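Local coordinates for protein 3-dehydroquinate dehydratase (Zymomonas mobilis subsp. mobilis, PDB 6SMF) that probably catalyses the trans-dehydration of 3-dehydroquinate to 3-dehydroshikimate through an enolate intermediate, the third of seven steps toward chorismate, as a homododecamer, at residues L80-A83 against A84-T88; N58-G61 against A62-W66. All blocks are in the same frame, centred on the assembly; numbering follows the deposited sequence.

Overall arrangement
Both contacts are local turns at strand-to-helix junctions of the flavodoxin-like α/β fold. Contact 1 (80-88) leaves strand 77-81, the middle strand of the sheet, and is buried. Contact 2 (58-66) starts helix 60-72, lies further from the chain centre and is only partly buried. Their chemistry differs accordingly. Contact 1 combines side chains and main chain in a predicted substrate pocket that holds citrate. Contact 2 is mostly main-chain bonding at a helix start, with a sulfate shared between three subunits. The centres lie about 11 Å apart. Tyr85 joins them: its OH probably hydrogen-bonds Asn58 O (2.8 Å), and its ring packs against His59, Glu60 and Leu63.

Contact 1 of 2, residues L80-A83 against A84-T88; sequences LNAA and AYTHT. With FLC (citrate anion), chain E.
Ala83 O receives two hydrogen bonds from Thr86. Thr86 OG1 donates at 2.6 Å, in the carbonyl plane and on a lone pair. Thr86 N donates to the same Ala83 O at 3.0 Å, but from above that plane. The hydroxyl can reach back one turn because OG1 stands beside its own backbone N (chi1 -51°). A further turn bond runs from Tyr85 N to Ala82 O (3.0 Å). The methyl of Ala82 touches Thr86, with CB 3.7 Å from Thr86 OG1. A water donates to Thr86 OG1 and, weakly, to Leu80 O, and accepts from Ala82 N.

Within the two segments, Asn81 and His87 bond a citrate ion. Asn81 ND2 donates to citrate OB1 at 2.9 Å, almost straight (174°). Asn81 OD1 accepts from the citrate hydroxyl OHB, also at 2.9 Å. His87 NE2 meets citrate OA2 at 2.7 Å, at the ring edge. Asn81 and His87 are both predicted substrate-binding residues, so citrate probably marks the substrate site. His107, Leu108 and Ser109 also bond it.

The amide of Asn81 is itself fixed. Its OD1 accepts from Ala83 N (3.1 Å), which forms an Asx turn, and its ND2 also bonds Tyr139 OH. His87 ND1 is hydrogen-bonded to Lys120 O, which fixes the rotation of the ring. Thr86 CB lies over one face, toward the rim.

The turn carries the chain from the end of strand 77-81 toward helix 90-98. Thr86 packs on His107 and Glu105 of the adjacent strand 103-107. Val123 of helix 122-126 covers Leu80, Ala82 and Thr86, while Ile92 of helix 90-98 packs on Leu80 and Tyr85.

Contact 2 of 2, residues N58-G61 against A62-W66; sequences NHEG and ALIDW. With SO4 (sulfate ion), chain G.
The straightest bond here runs from Asp65 N to Gly61 O, at 2.9 Å and 178°. This is a regular i to i+4 helix bond. The earlier ones are weaker: Ile64 N to Glu60 O is 3.3 Å, and His59 O accepts weak bonds from both Ala62 N and Leu63 N. Gly61 N donates to sulfate O3 at 2.9 Å. The His59 ring turns its edge to the same ion, and ND1 reaches sulfate O1 at 3.2 Å, with O1 in the ring plane and the bond nearly straight (169°).

His59 is the N-cap of helix 60-72, and with the Gly61 N-H it holds the sulfate, probably from the crystallisation liquor, beside the helix start. The helix dipole probably favours an anion there. His59 and Gly61 of the second and third subunits bond the same ion. Three helix starts and three imidazoles thus surround one sulfate where the subunits meet.

The polar ends also link the subunits. His59 NE2 bonds Asp65 OD2 of the second subunit. Asp65 of this chain takes Asn58 ND2 at OD1 and His59 NE2 at OD2, both of the third subunit. The Glu60 side chain is extended; OE1 bonds Ser89 OG, and OE2 a bound Tris molecule.

Side-chain carbons of the next turn lie against the carbonyl oxygens of the first. Ala62 CB lies 3.4 Å from His59 O. Leu63 CB comes to 3.5 Å from Glu60 O. Ile64 folds CG1 back beside its own N (chi1 -65°), and its CD1 ends 3.7 Å from Glu60 O. Leu63 and Ile64 both pack on Ile92 of helix 90-98, and Trp66 makes a cation-pi contact with Arg55.

Contact 1 of 2, residues L80-A83 against A84-T88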
# COMPACT_ATOMS: atom_id res chain seq x y z
N LEU A 80 14.60 -7.44 27.76
CA LEU A 80 14.82 -6.22 26.94
C LEU A 80 13.50 -5.50 26.75
O LEU A 80 12.57 -6.10 26.21
CB LEU A 80 15.43 -6.60 25.59
CG LEU A 80 15.63 -5.44 24.63
CD1 LEU A 80 16.53 -4.37 25.26
CD2 LEU A 80 16.18 -5.95 23.30
N ASN A 81 13.44 -4.27 27.23
CA ASN A 81 12.38 -3.28 26.92
C ASN A 81 13.06 -2.17 26.12
O ASN A 81 13.63 -1.27 26.73
CB ASN A 81 11.71 -2.80 28.21
CG ASN A 81 10.52 -1.95 27.86
OD1 ASN A 81 10.45 -1.52 26.72
ND2 ASN A 81 9.62 -1.71 28.80
N ALA A 82 13.11 -2.29 24.81
CA ALA A 82 13.75 -1.31 23.89
C ALA A 82 12.91 -0.04 23.76
O ALA A 82 13.32 0.85 23.04
CB ALA A 82 13.97 -1.97 22.55
N ALA A 83 11.77 0.06 24.44
CA ALA A 83 10.83 1.20 24.34
C ALA A 83 10.62 1.56 22.86
O ALA A 83 10.34 0.61 22.07
CB ALA A 83 11.32 2.36 25.15
N ALA A 84 10.75 2.83 22.44
CA ALA A 84 10.40 3.23 21.05
C ALA A 84 11.30 2.53 20.04
O ALA A 84 10.86 2.39 18.93
CB ALA A 84 10.49 4.72 20.86
N TYR A 85 12.51 2.11 20.40
CA TYR A 85 13.45 1.52 19.42
C TYR A 85 12.91 0.14 19.02
O TYR A 85 13.35 -0.39 17.98
CB TYR A 85 14.89 1.46 19.96
CG TYR A 85 15.60 2.78 20.09
CD1 TYR A 85 15.50 3.76 19.12
CD2 TYR A 85 16.39 3.07 21.20
CE1 TYR A 85 16.16 4.97 19.25
CE2 TYR A 85 17.03 4.28 21.35
CZ TYR A 85 16.92 5.24 20.36
OH TYR A 85 17.54 6.45 20.47
N THR A 86 12.02 -0.45 19.83
CA THR A 86 11.33 -1.73 19.50
C THR A 86 10.72 -1.64 18.09
O THR A 86 10.73 -2.64 17.38
CB THR A 86 10.14 -2.07 20.40
OG1 THR A 86 10.39 -2.00 21.83
CG2 THR A 86 9.62 -3.43 19.98
N HIS A 87 10.23 -0.46 17.70
CA HIS A 87 9.45 -0.23 16.47
C HIS A 87 10.34 0.26 15.33
O HIS A 87 9.86 0.23 14.19
CB HIS A 87 8.27 0.71 16.75
CG HIS A 87 7.60 0.41 18.04
ND1 HIS A 87 7.09 -0.86 18.34
CD2 HIS A 87 7.43 1.18 19.14
CE1 HIS A 87 6.63 -0.87 19.58
NE2 HIS A 87 6.83 0.38 20.10
N THR A 88 11.62 0.58 15.55
CA THR A 88 12.50 1.16 14.50
C THR A 88 13.78 0.34 14.30
O THR A 88 14.38 0.46 13.21
CB THR A 88 12.81 2.64 14.85
OG1 THR A 88 13.49 2.71 16.07
CG2 THR A 88 11.57 3.49 15.07
CAC FLC E . 6.41 0.70 23.52
CA FLC E . 5.88 0.48 24.95
CB FLC E . 6.95 0.54 26.06
CBC FLC E . 6.40 0.16 27.43
CG FLC E . 7.56 1.94 26.19
CGC FLC E . 6.97 2.90 27.22
OA1 FLC E . 7.06 1.77 23.30
OA2 FLC E . 6.20 -0.19 22.64
OB1 FLC E . 7.17 -0.21 28.22
OB2 FLC E . 5.27 0.20 27.61
OG1 FLC E . 7.79 3.65 27.87
OG2 FLC E . 5.73 3.04 27.28
OHB FLC E . 7.94 -0.41 25.67
O HOH W 1 11.20 -4.34 23.69

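Contact 2 of 2, residues N58-G61 against A62-W66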
# COMPACT_ATOMS: atom_id res chain seq x y z
N ASN A 58 19.02 6.13 26.55
CA ASN A 58 18.26 6.75 25.45
C ASN A 58 18.95 6.42 24.12
O ASN A 58 18.42 6.86 23.08
CB ASN A 58 18.03 8.24 25.69
CG ASN A 58 17.36 8.48 27.04
OD1 ASN A 58 16.47 7.71 27.41
ND2 ASN A 58 17.81 9.50 27.79
N HIS A 59 20.06 5.67 24.13
CA HIS A 59 20.89 5.43 22.91
C HIS A 59 20.67 4.01 22.41
O HIS A 59 20.91 3.04 23.16
CB HIS A 59 22.38 5.71 23.17
CG HIS A 59 22.66 7.12 23.59
ND1 HIS A 59 23.30 8.03 22.78
CD2 HIS A 59 22.36 7.78 24.74
CE1 HIS A 59 23.38 9.19 23.41
NE2 HIS A 59 22.79 9.06 24.60
N GLU A 60 20.25 3.91 21.15
CA GLU A 60 20.07 2.62 20.44
C GLU A 60 21.39 1.83 20.53
O GLU A 60 21.37 0.63 20.86
CB GLU A 60 19.68 2.99 19.01
CG GLU A 60 19.47 1.81 18.10
CD GLU A 60 18.97 2.29 16.75
OE1 GLU A 60 18.41 1.41 16.00
OE2 GLU A 60 19.14 3.57 16.46
N GLY A 61 22.50 2.51 20.25
CA GLY A 61 23.82 1.88 20.28
C GLY A 61 24.13 1.24 21.63
O GLY A 61 24.79 0.15 21.64
N ALA A 62 23.75 1.89 22.73
CA ALA A 62 23.99 1.33 24.08
C ALA A 62 23.29 -0.03 24.22
O ALA A 62 23.93 -0.97 24.69
CB ALA A 62 23.59 2.30 25.15
N LEU A 63 22.05 -0.17 23.79
CA LEU A 63 21.31 -1.46 23.92
C LEU A 63 22.04 -2.56 23.15
O LEU A 63 22.10 -3.71 23.64
CB LEU A 63 19.88 -1.26 23.45
CG LEU A 63 19.12 -0.21 24.24
CD1 LEU A 63 17.77 0.06 23.64
CD2 LEU A 63 18.94 -0.64 25.66
N ILE A 64 22.62 -2.22 22.01
CA ILE A 64 23.34 -3.22 21.17
C ILE A 64 24.63 -3.61 21.91
O ILE A 64 24.84 -4.84 22.12
CB ILE A 64 23.57 -2.68 19.76
CG1 ILE A 64 22.22 -2.47 19.04
CG2 ILE A 64 24.48 -3.59 19.00
CD1 ILE A 64 22.26 -1.43 17.93
N ASP A 65 25.44 -2.61 22.33
CA ASP A 65 26.68 -2.86 23.14
C ASP A 65 26.34 -3.84 24.27
O ASP A 65 27.02 -4.83 24.44
CB ASP A 65 27.28 -1.58 23.74
CG ASP A 65 27.71 -0.46 22.78
OD1 ASP A 65 28.08 -0.76 21.59
OD2 ASP A 65 27.73 0.70 23.27
N TRP A 66 25.24 -3.59 24.99
CA TRP A 66 24.81 -4.37 26.18
C TRP A 66 24.37 -5.77 25.75
O TRP A 66 24.77 -6.73 26.40
CB TRP A 66 23.74 -3.63 27.00
CG TRP A 66 24.29 -2.40 27.65
CD1 TRP A 66 25.59 -2.16 27.97
CD2 TRP A 66 23.56 -1.24 28.07
NE1 TRP A 66 25.74 -0.92 28.52
CE2 TRP A 66 24.51 -0.34 28.63
CE3 TRP A 66 22.22 -0.86 28.05
CZ2 TRP A 66 24.15 0.89 29.15
CZ3 TRP A 66 21.86 0.36 28.59
CH2 TRP A 66 22.82 1.22 29.12
S SO4 G . 23.50 6.68 19.26
O1 SO4 G . 24.67 7.13 19.99
O2 SO4 G . 23.78 6.81 17.84
O3 SO4 G . 23.21 5.26 19.63
O4 SO4 G . 22.36 7.55 19.60